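Local coordinates for uncharacterized protein (Staphylococcus aureus subsp. aureus Mu50, PDB 4QPV), which is of unknown function but belongs to the DUF1672 family, whose unique fold repeats a kinked helix followed by three beta strands, at residues Ile254-Asn259 and Gly285-Glu290; Glu136-Leu141 and Tyr175-Ile180. All blocks are in the same frame, centred on the assembly; numbering follows the deposited sequence.

Contact 1. Residues Ile254-Asn259 and Gly285-Glu290; sequences IPHDLN and GVFNHE
F287 lays its ring against H256, sitting over the histidine backbone and part of its imidazole at once. H256 CA stands 3.8 Å from the centroid of the F287 ring, almost on the ring normal, which makes a CH-pi contact over the face, while V286 CG1 lies over the opposite face. The two rings are inclined to each other at 35°, with F287 CZ poised above the centre of the imidazole. I254 closes in from the rim: its CD1 reaches F287 CE2 at 3.6 Å near the ring plane. The H256 ring is further fixed by a hydrogen bond from NE2 to the backbone oxygen of K251.

The segments flank antiparallel strands 259-265 and 282-285, and V286 and F287 both face V260 in a classic beta bulge. P255 to L258 form a type I turn, and H289 turns a ring edge to its carbonyls. With CG beside its own backbone N (chi1 -58°), the H289 ring points its NE2 into the turn. The bond from H289 NE2 to H256 O is 2.8 Å long, with the acceptor in the imidazole plane but an N-H···O angle of only 131°; a second, weak bond runs to L258 O. N259 OD1 takes the backbone N-H of H289 at 2.8 Å, the donor lying nearly in line with the C=O.

Two carbonyl oxygens facing NE2 are consistent with a hydrogen on that nitrogen, and the C-terminal tail is held to this turn by the F287 packing and, two residues on, by the polar bonds of H289.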
ATOM      1  N   ILE A 254       0.227 -12.447 -16.387  1.00 31.63           N
ATOM      2  CA  ILE A 254       0.622 -11.670 -15.211  1.00 29.88           C
ATOM      3  C   ILE A 254       1.639 -10.546 -15.615  1.00 35.18           C
ATOM      4  O   ILE A 254       2.046 -10.500 -16.788  1.00 35.12           O
ATOM      5  CB  ILE A 254       1.117 -12.573 -14.048  1.00 31.19           C
ATOM      6  CG1 ILE A 254       2.430 -13.318 -14.381  1.00 31.79           C
ATOM      7  CG2 ILE A 254       0.000 -13.524 -13.567  1.00 30.76           C
ATOM      8  CD1 ILE A 254       3.213 -13.800 -13.048  1.00 26.58           C
ATOM      9  N   PRO A 255       2.044  -9.634 -14.680  1.00 32.36           N
ATOM     10  CA  PRO A 255       2.892  -8.497 -15.083  1.00 33.04           C
ATOM     11  C   PRO A 255       4.367  -8.804 -15.393  1.00 36.01           C
ATOM     12  O   PRO A 255       5.270  -8.434 -14.637  1.00 35.15           O
ATOM     13  CB  PRO A 255       2.760  -7.520 -13.904  1.00 34.14           C
ATOM     14  CG  PRO A 255       1.539  -7.979 -13.145  1.00 36.85           C
ATOM     15  CD  PRO A 255       1.593  -9.465 -13.286  1.00 32.45           C
ATOM     16  N   HIS A 256       4.612  -9.353 -16.594  1.00 33.15           N
ATOM     17  CA  HIS A 256       5.963  -9.563 -17.126  1.00 33.47           C
ATOM     18  C   HIS A 256       6.699  -8.227 -17.306  1.00 37.91           C
ATOM     19  O   HIS A 256       7.911  -8.182 -17.121  1.00 38.10           O
ATOM     20  CB  HIS A 256       5.901 -10.298 -18.472  1.00 34.84           C
ATOM     21  CG  HIS A 256       5.596 -11.752 -18.322  1.00 37.42           C
ATOM     22  ND1 HIS A 256       6.561 -12.720 -18.550  1.00 39.75           N
ATOM     23  CD2 HIS A 256       4.444 -12.359 -17.959  1.00 38.22           C
ATOM     24  CE1 HIS A 256       5.965 -13.878 -18.320  1.00 38.59           C
ATOM     25  NE2 HIS A 256       4.689 -13.708 -17.965  1.00 38.08           N
ATOM     26  N   ASP A 257       5.962  -7.145 -17.650  1.00 34.81           N
ATOM     27  CA  ASP A 257       6.530  -5.812 -17.883  1.00 36.62           C
ATOM     28  C   ASP A 257       6.806  -5.025 -16.573  1.00 39.77           C
ATOM     29  O   ASP A 257       7.306  -3.902 -16.648  1.00 40.04           O
ATOM     30  CB  ASP A 257       5.618  -4.984 -18.822  1.00 39.02           C
ATOM     31  CG  ASP A 257       4.189  -4.775 -18.333  1.00 46.62           C
ATOM     32  OD1 ASP A 257       3.863  -5.228 -17.204  1.00 43.58           O
ATOM     33  OD2 ASP A 257       3.394  -4.165 -19.079  1.00 53.97           O
ATOM     34  N   LEU A 258       6.481  -5.594 -15.384  1.00 35.04           N
ATOM     35  CA  LEU A 258       6.796  -4.922 -14.119  1.00 33.27           C
ATOM     36  C   LEU A 258       7.942  -5.646 -13.421  1.00 35.62           C
ATOM     37  O   LEU A 258       8.312  -6.744 -13.833  1.00 33.36           O
ATOM     38  CB  LEU A 258       5.557  -4.847 -13.170  1.00 31.80           C
ATOM     39  CG  LEU A 258       4.315  -4.124 -13.705  1.00 37.30           C
ATOM     40  CD1 LEU A 258       3.220  -4.054 -12.637  1.00 36.61           C
ATOM     41  CD2 LEU A 258       4.645  -2.718 -14.208  1.00 39.32           C
ATOM     42  N   ASN A 259       8.503  -5.039 -12.361  1.00 33.79           N
ATOM     43  CA  ASN A 259       9.487  -5.728 -11.512  1.00 33.61           C
ATOM     44  C   ASN A 259       8.659  -6.505 -10.501  1.00 35.22           C
ATOM     45  O   ASN A 259       7.787  -5.914  -9.857  1.00 34.39           O
ATOM     46  CB  ASN A 259      10.454  -4.759 -10.854  1.00 34.99           C
ATOM     47  CG  ASN A 259      11.339  -4.073 -11.848  1.00 48.82           C
ATOM     48  OD1 ASN A 259      11.989  -4.725 -12.661  1.00 46.71           O
ATOM     49  ND2 ASN A 259      11.330  -2.744 -11.849  1.00 41.25           N
ATOM     50  N   GLY A 285      13.498 -13.477  -7.054  1.00 33.51           N
ATOM     51  CA  GLY A 285      13.090 -12.642  -8.178  1.00 34.36           C
ATOM     52  C   GLY A 285      12.192 -13.413  -9.134  1.00 36.40           C
ATOM     53  O   GLY A 285      12.383 -14.620  -9.333  1.00 35.18           O
ATOM     54  N   VAL A 286      11.158 -12.741  -9.674  1.00 29.55           N
ATOM     55  CA  VAL A 286      10.271 -13.351 -10.662  1.00 28.64           C
ATOM     56  C   VAL A 286      10.573 -12.653 -12.009  1.00 32.84           C
ATOM     57  O   VAL A 286      11.036 -13.304 -12.952  1.00 32.97           O
ATOM     58  CB  VAL A 286       8.766 -13.322 -10.280  1.00 31.77           C
ATOM     59  CG1 VAL A 286       7.912 -13.958 -11.381  1.00 32.00           C
ATOM     60  CG2 VAL A 286       8.521 -14.011  -8.929  1.00 30.58           C
ATOM     61  N   PHE A 287      10.346 -11.324 -12.067  1.00 30.78           N
ATOM     62  CA  PHE A 287      10.637 -10.498 -13.242  1.00 33.03           C
ATOM     63  C   PHE A 287      11.485  -9.320 -12.821  1.00 38.89           C
ATOM     64  O   PHE A 287      11.182  -8.692 -11.815  1.00 35.93           O
ATOM     65  CB  PHE A 287       9.343  -9.995 -13.928  1.00 34.11           C
ATOM     66  CG  PHE A 287       8.362 -11.075 -14.289  1.00 33.45           C
ATOM     67  CD1 PHE A 287       8.732 -12.124 -15.133  1.00 35.48           C
ATOM     68  CD2 PHE A 287       7.060 -11.041 -13.802  1.00 32.92           C
ATOM     69  CE1 PHE A 287       7.822 -13.126 -15.460  1.00 35.28           C
ATOM     70  CE2 PHE A 287       6.154 -12.046 -14.132  1.00 34.89           C
ATOM     71  CZ  PHE A 287       6.541 -13.081 -14.959  1.00 33.35           C
ATOM     72  N   ASN A 288      12.538  -9.009 -13.577  1.00 39.71           N
ATOM     73  CA  ASN A 288      13.383  -7.866 -13.231  1.00 42.01           C
ATOM     74  C   ASN A 288      13.849  -7.150 -14.489  1.00 47.75           C
ATOM     75  O   ASN A 288      14.255  -7.795 -15.456  1.00 47.71           O
ATOM     76  CB  ASN A 288      14.572  -8.278 -12.359  1.00 45.96           C
ATOM     77  CG  ASN A 288      15.169  -7.105 -11.627  1.00 76.17           C
ATOM     78  OD1 ASN A 288      16.146  -6.504 -12.074  1.00 72.04           O
ATOM     79  ND2 ASN A 288      14.564  -6.718 -10.510  1.00 69.61           N
ATOM     80  N   HIS A 289      13.783  -5.811 -14.468  1.00 45.61           N
ATOM     81  CA  HIS A 289      14.122  -4.985 -15.626  1.00 47.48           C
ATOM     82  C   HIS A 289      15.277  -4.005 -15.351  1.00 54.13           C
ATOM     83  O   HIS A 289      15.557  -3.164 -16.205  1.00 56.43           O
ATOM     84  CB  HIS A 289      12.859  -4.213 -16.075  1.00 47.21           C
ATOM     85  CG  HIS A 289      11.712  -5.113 -16.416  1.00 48.64           C
ATOM     86  ND1 HIS A 289      11.585  -5.680 -17.676  1.00 50.73           N
ATOM     87  CD2 HIS A 289      10.695  -5.551 -15.635  1.00 47.68           C
ATOM     88  CE1 HIS A 289      10.491  -6.422 -17.625  1.00 48.68           C
ATOM     89  NE2 HIS A 289       9.922  -6.375 -16.415  1.00 47.30           N
ATOM     90  N   GLU A 290      15.957  -4.124 -14.185  1.00 50.04           N
ATOM     91  CA  GLU A 290      17.065  -3.247 -13.771  1.00 78.53           C
ATOM     92  C   GLU A 290      18.297  -3.381 -14.677  1.00105.48           C
ATOM     93  O   GLU A 290      18.574  -4.451 -15.211  1.00 67.48           O
ATOM     94  CB  GLU A 290      17.467  -3.517 -12.315  1.00 78.84           C
ATOM     95  CG  GLU A 290      16.446  -3.048 -11.290  1.00 85.97           C
ATOM     96  CD  GLU A 290      16.663  -3.541  -9.869  1.00101.71           C
ATOM     97  OE1 GLU A 290      17.820  -3.513  -9.391  1.00100.48           O
ATOM     98  OE2 GLU A 290      15.664  -3.922  -9.220  1.00 86.99           O
TER

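Contact 2. Residues Glu136-Leu141 and Tyr175-Ile180; sequences EELDNL and YYLTAI
Helix 136-141 and strand 175-178 run roughly antiparallel, their axes 11.2 Å apart at closest approach and their directions at 154°, a gap spanned from the strand by the Y175 side chain, which reaches the helix backbone, and filled by leucines. The CG of Y175 occupies the position between the backbone N and the carbonyl carbon (chi1 65°), and the ring extends from there to the helix, where Y175 OH donates to L138 O at 2.8 Å. The donor stands well above the carbonyl plane, with a C=O···O angle of 104°, and the same oxygen also accepts a hydrogen bond from T142 OG1.

L138 lies alongside the phenol end: its CB is 3.4 Å from Y175 OH, and its CD2 approaches CE1 of the ring at 4.1 Å. The other methyl of L138, CD1, turns to the strand and meets L177 CD2 at 3.9 Å, the two leucines crossing at about a right angle. One helical turn on, L141 comes over a face of the tyrosine, its CD2 displaced toward the rim on the CE2 side in a CH-pi contact.

The arrangement is helix-on-sheet packing against the mixed sheet, in which 175-178 pairs antiparallel with strand 220-227. V221 of that neighbouring strand touches L138, L141, Y175 and L177, so the helix covers both strands at once. Y131 of helix 116-133 adds to the apolar surroundings of L138 and L177, while Y175 also packs on T142 and L145 farther along helix 135-147.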
ATOM      1  N   GLU A 136      -5.622  -5.105 -15.336  1.00 28.83           N
ATOM      2  CA  GLU A 136      -5.925  -6.478 -15.746  1.00 28.87           C
ATOM      3  C   GLU A 136      -4.817  -7.455 -15.343  1.00 31.66           C
ATOM      4  O   GLU A 136      -5.131  -8.507 -14.790  1.00 29.32           O
ATOM      5  CB  GLU A 136      -6.181  -6.551 -17.260  1.00 31.90           C
ATOM      6  CG  GLU A 136      -6.604  -7.934 -17.744  1.00 37.89           C
ATOM      7  CD  GLU A 136      -7.156  -8.012 -19.157  1.00 57.69           C
ATOM      8  OE1 GLU A 136      -7.156  -6.977 -19.864  1.00 51.64           O
ATOM      9  OE2 GLU A 136      -7.595  -9.113 -19.556  1.00 52.27           O
ATOM     10  N   GLU A 137      -3.536  -7.120 -15.647  1.00 30.64           N
ATOM     11  CA  GLU A 137      -2.340  -7.924 -15.321  1.00 30.60           C
ATOM     12  C   GLU A 137      -2.199  -8.135 -13.821  1.00 29.85           C
ATOM     13  O   GLU A 137      -1.889  -9.238 -13.363  1.00 26.36           O
ATOM     14  CB  GLU A 137      -1.078  -7.160 -15.771  1.00 32.98           C
ATOM     15  CG  GLU A 137      -0.510  -7.457 -17.127  1.00 48.11           C
ATOM     16  CD  GLU A 137       0.749  -6.640 -17.365  1.00 65.09           C
ATOM     17  OE1 GLU A 137       1.082  -5.746 -16.543  1.00 45.14           O
ATOM     18  OE2 GLU A 137       1.401  -6.899 -18.397  1.00 68.28           O
ATOM     19  N   LEU A 138      -2.365  -7.046 -13.057  1.00 26.70           N
ATOM     20  CA  LEU A 138      -2.206  -7.115 -11.603  1.00 25.58           C
ATOM     21  C   LEU A 138      -3.353  -7.947 -10.981  1.00 27.81           C
ATOM     22  O   LEU A 138      -3.093  -8.764 -10.102  1.00 27.21           O
ATOM     23  CB  LEU A 138      -2.111  -5.700 -11.003  1.00 25.12           C
ATOM     24  CG  LEU A 138      -0.764  -5.003 -11.285  1.00 28.27           C
ATOM     25  CD1 LEU A 138      -0.853  -3.493 -11.003  1.00 25.91           C
ATOM     26  CD2 LEU A 138       0.370  -5.643 -10.459  1.00 29.64           C
ATOM     27  N   ASP A 139      -4.594  -7.791 -11.487  1.00 26.17           N
ATOM     28  CA  ASP A 139      -5.725  -8.606 -11.020  1.00 26.04           C
ATOM     29  C   ASP A 139      -5.484 -10.088 -11.358  1.00 28.84           C
ATOM     30  O   ASP A 139      -5.779 -10.954 -10.539  1.00 26.71           O
ATOM     31  CB  ASP A 139      -7.043  -8.099 -11.594  1.00 28.51           C
ATOM     32  CG  ASP A 139      -7.479  -6.730 -11.064  1.00 31.16           C
ATOM     33  OD1 ASP A 139      -6.881  -6.252 -10.049  1.00 27.37           O
ATOM     34  OD2 ASP A 139      -8.474  -6.174 -11.601  1.00 34.26           O
ATOM     35  N   ASN A 140      -4.861 -10.381 -12.519  1.00 27.66           N
ATOM     36  CA  ASN A 140      -4.508 -11.764 -12.853  1.00 27.42           C
ATOM     37  C   ASN A 140      -3.488 -12.308 -11.868  1.00 29.90           C
ATOM     38  O   ASN A 140      -3.602 -13.468 -11.477  1.00 29.33           O
ATOM     39  CB  ASN A 140      -3.966 -11.893 -14.257  1.00 26.53           C
ATOM     40  CG  ASN A 140      -5.000 -11.699 -15.321  1.00 41.37           C
ATOM     41  OD1 ASN A 140      -6.210 -11.885 -15.103  1.00 37.59           O
ATOM     42  ND2 ASN A 140      -4.535 -11.319 -16.500  1.00 34.26           N
ATOM     43  N   LEU A 141      -2.496 -11.479 -11.467  1.00 25.28           N
ATOM     44  CA  LEU A 141      -1.500 -11.899 -10.479  1.00 23.82           C
ATOM     45  C   LEU A 141      -2.189 -12.220  -9.139  1.00 25.76           C
ATOM     46  O   LEU A 141      -1.868 -13.244  -8.515  1.00 22.83           O
ATOM     47  CB  LEU A 141      -0.393 -10.831 -10.284  1.00 23.70           C
ATOM     48  CG  LEU A 141       0.696 -11.142  -9.217  1.00 26.31           C
ATOM     49  CD1 LEU A 141       1.446 -12.462  -9.537  1.00 25.73           C
ATOM     50  CD2 LEU A 141       1.700 -10.013  -9.118  1.00 25.97           C
ATOM     51  N   TYR A 175       0.209  -8.738  -1.991  1.00 22.33           N
ATOM     52  CA  TYR A 175       1.340  -7.928  -2.437  1.00 20.58           C
ATOM     53  C   TYR A 175       1.038  -6.459  -2.362  1.00 24.23           C
ATOM     54  O   TYR A 175      -0.118  -6.046  -2.188  1.00 21.61           O
ATOM     55  CB  TYR A 175       1.783  -8.307  -3.886  1.00 21.07           C
ATOM     56  CG  TYR A 175       0.760  -8.013  -4.971  1.00 22.34           C
ATOM     57  CD1 TYR A 175       0.645  -6.738  -5.523  1.00 23.30           C
ATOM     58  CD2 TYR A 175      -0.046  -9.024  -5.486  1.00 22.37           C
ATOM     59  CE1 TYR A 175      -0.272  -6.469  -6.540  1.00 25.32           C
ATOM     60  CE2 TYR A 175      -0.947  -8.775  -6.525  1.00 23.43           C
ATOM     61  CZ  TYR A 175      -1.076  -7.489  -7.030  1.00 29.32           C
ATOM     62  OH  TYR A 175      -1.995  -7.223  -8.019  1.00 27.67           O
ATOM     63  N   TYR A 176       2.097  -5.662  -2.513  1.00 22.16           N
ATOM     64  CA  TYR A 176       1.953  -4.218  -2.609  1.00 23.23           C
ATOM     65  C   TYR A 176       2.775  -3.755  -3.819  1.00 27.25           C
ATOM     66  O   TYR A 176       3.711  -4.460  -4.270  1.00 25.25           O
ATOM     67  CB  TYR A 176       2.331  -3.502  -1.306  1.00 25.26           C
ATOM     68  CG  TYR A 176       3.797  -3.614  -0.958  1.00 29.48           C
ATOM     69  CD1 TYR A 176       4.294  -4.740  -0.304  1.00 31.36           C
ATOM     70  CD2 TYR A 176       4.696  -2.600  -1.294  1.00 32.35           C
ATOM     71  CE1 TYR A 176       5.646  -4.862   0.000  1.00 32.42           C
ATOM     72  CE2 TYR A 176       6.053  -2.707  -0.986  1.00 33.91           C
ATOM     73  CZ  TYR A 176       6.521  -3.837  -0.329  1.00 41.20           C
ATOM     74  OH  TYR A 176       7.856  -3.959  -0.033  1.00 43.37           O
ATOM     75  N   LEU A 177       2.393  -2.591  -4.364  1.00 24.67           N
ATOM     76  CA  LEU A 177       3.011  -1.996  -5.547  1.00 25.17           C
ATOM     77  C   LEU A 177       3.650  -0.653  -5.140  1.00 28.86           C
ATOM     78  O   LEU A 177       3.046   0.094  -4.365  1.00 28.36           O
ATOM     79  CB  LEU A 177       1.888  -1.824  -6.610  1.00 25.86           C
ATOM     80  CG  LEU A 177       2.195  -1.204  -7.978  1.00 32.12           C
ATOM     81  CD1 LEU A 177       2.865  -2.179  -8.874  1.00 33.62           C
ATOM     82  CD2 LEU A 177       0.902  -0.842  -8.679  1.00 35.00           C
ATOM     83  N   THR A 178       4.864  -0.372  -5.627  1.00 28.32           N
ATOM     84  CA  THR A 178       5.600   0.859  -5.318  0.50 29.31           C
ATOM     85  C   THR A 178       5.854   1.633  -6.614  1.00 36.04           C
ATOM     86  O   THR A 178       6.323   1.038  -7.592  1.00 38.79           O
ATOM     87  CB  THR A 178       6.919   0.527  -4.569  0.50 37.49           C
ATOM     88  OG1 THR A 178       6.632  -0.303  -3.435  0.50 33.84           O
ATOM     89  CG2 THR A 178       7.686   1.783  -4.111  0.50 34.88           C
ATOM     90  N   ALA A 179       5.589   2.944  -6.591  1.00 33.30           N
ATOM     91  CA  ALA A 179       5.772   3.903  -7.674  1.00 34.55           C
ATOM     92  C   ALA A 179       6.853   4.921  -7.327  1.00 37.56           C
ATOM     93  O   ALA A 179       7.243   5.049  -6.167  1.00 36.00           O
ATOM     94  CB  ALA A 179       4.460   4.628  -7.949  1.00 35.33           C
ATOM     95  N   ILE A 180       7.310   5.661  -8.338  1.00 35.08           N
ATOM     96  CA  ILE A 180       8.321   6.693  -8.183  1.00 36.11           C
ATOM     97  C   ILE A 180       7.665   7.968  -7.614  1.00 41.22           C
ATOM     98  O   ILE A 180       6.645   8.419  -8.152  1.00 40.14           O
ATOM     99  CB  ILE A 180       9.044   6.943  -9.537  1.00 39.90           C
ATOM    100  CG1 ILE A 180       9.879   5.708 -10.001  1.00 40.25           C
ATOM    101  CG2 ILE A 180       9.873   8.255  -9.563  1.00 41.59           C
ATOM    102  CD1 ILE A 180      10.972   5.180  -9.030  1.00 43.37           C
TER

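Of the segments in contact, helix 135-147 comes first, and contact 2 closes a loop of 33 residues by bringing strand 175-178 back against it. Two helices, strand 220-227 and helix 234-249 are among what follows before 254-259, from which contact 1 closes a shorter loop of 25 residues. The two loops follow in series, neither nesting nor crossing, yet the contact centres lie about 11 Å apart and the contacts touch. P255 packs its ring on E137 and L138, and I254 CG2 meets L141 CA. Helix 135-147 packs on the mixed sheet and also on the turn preceding strand 259-265, and contact 1 adds the C-terminal tail beyond strand 282-285.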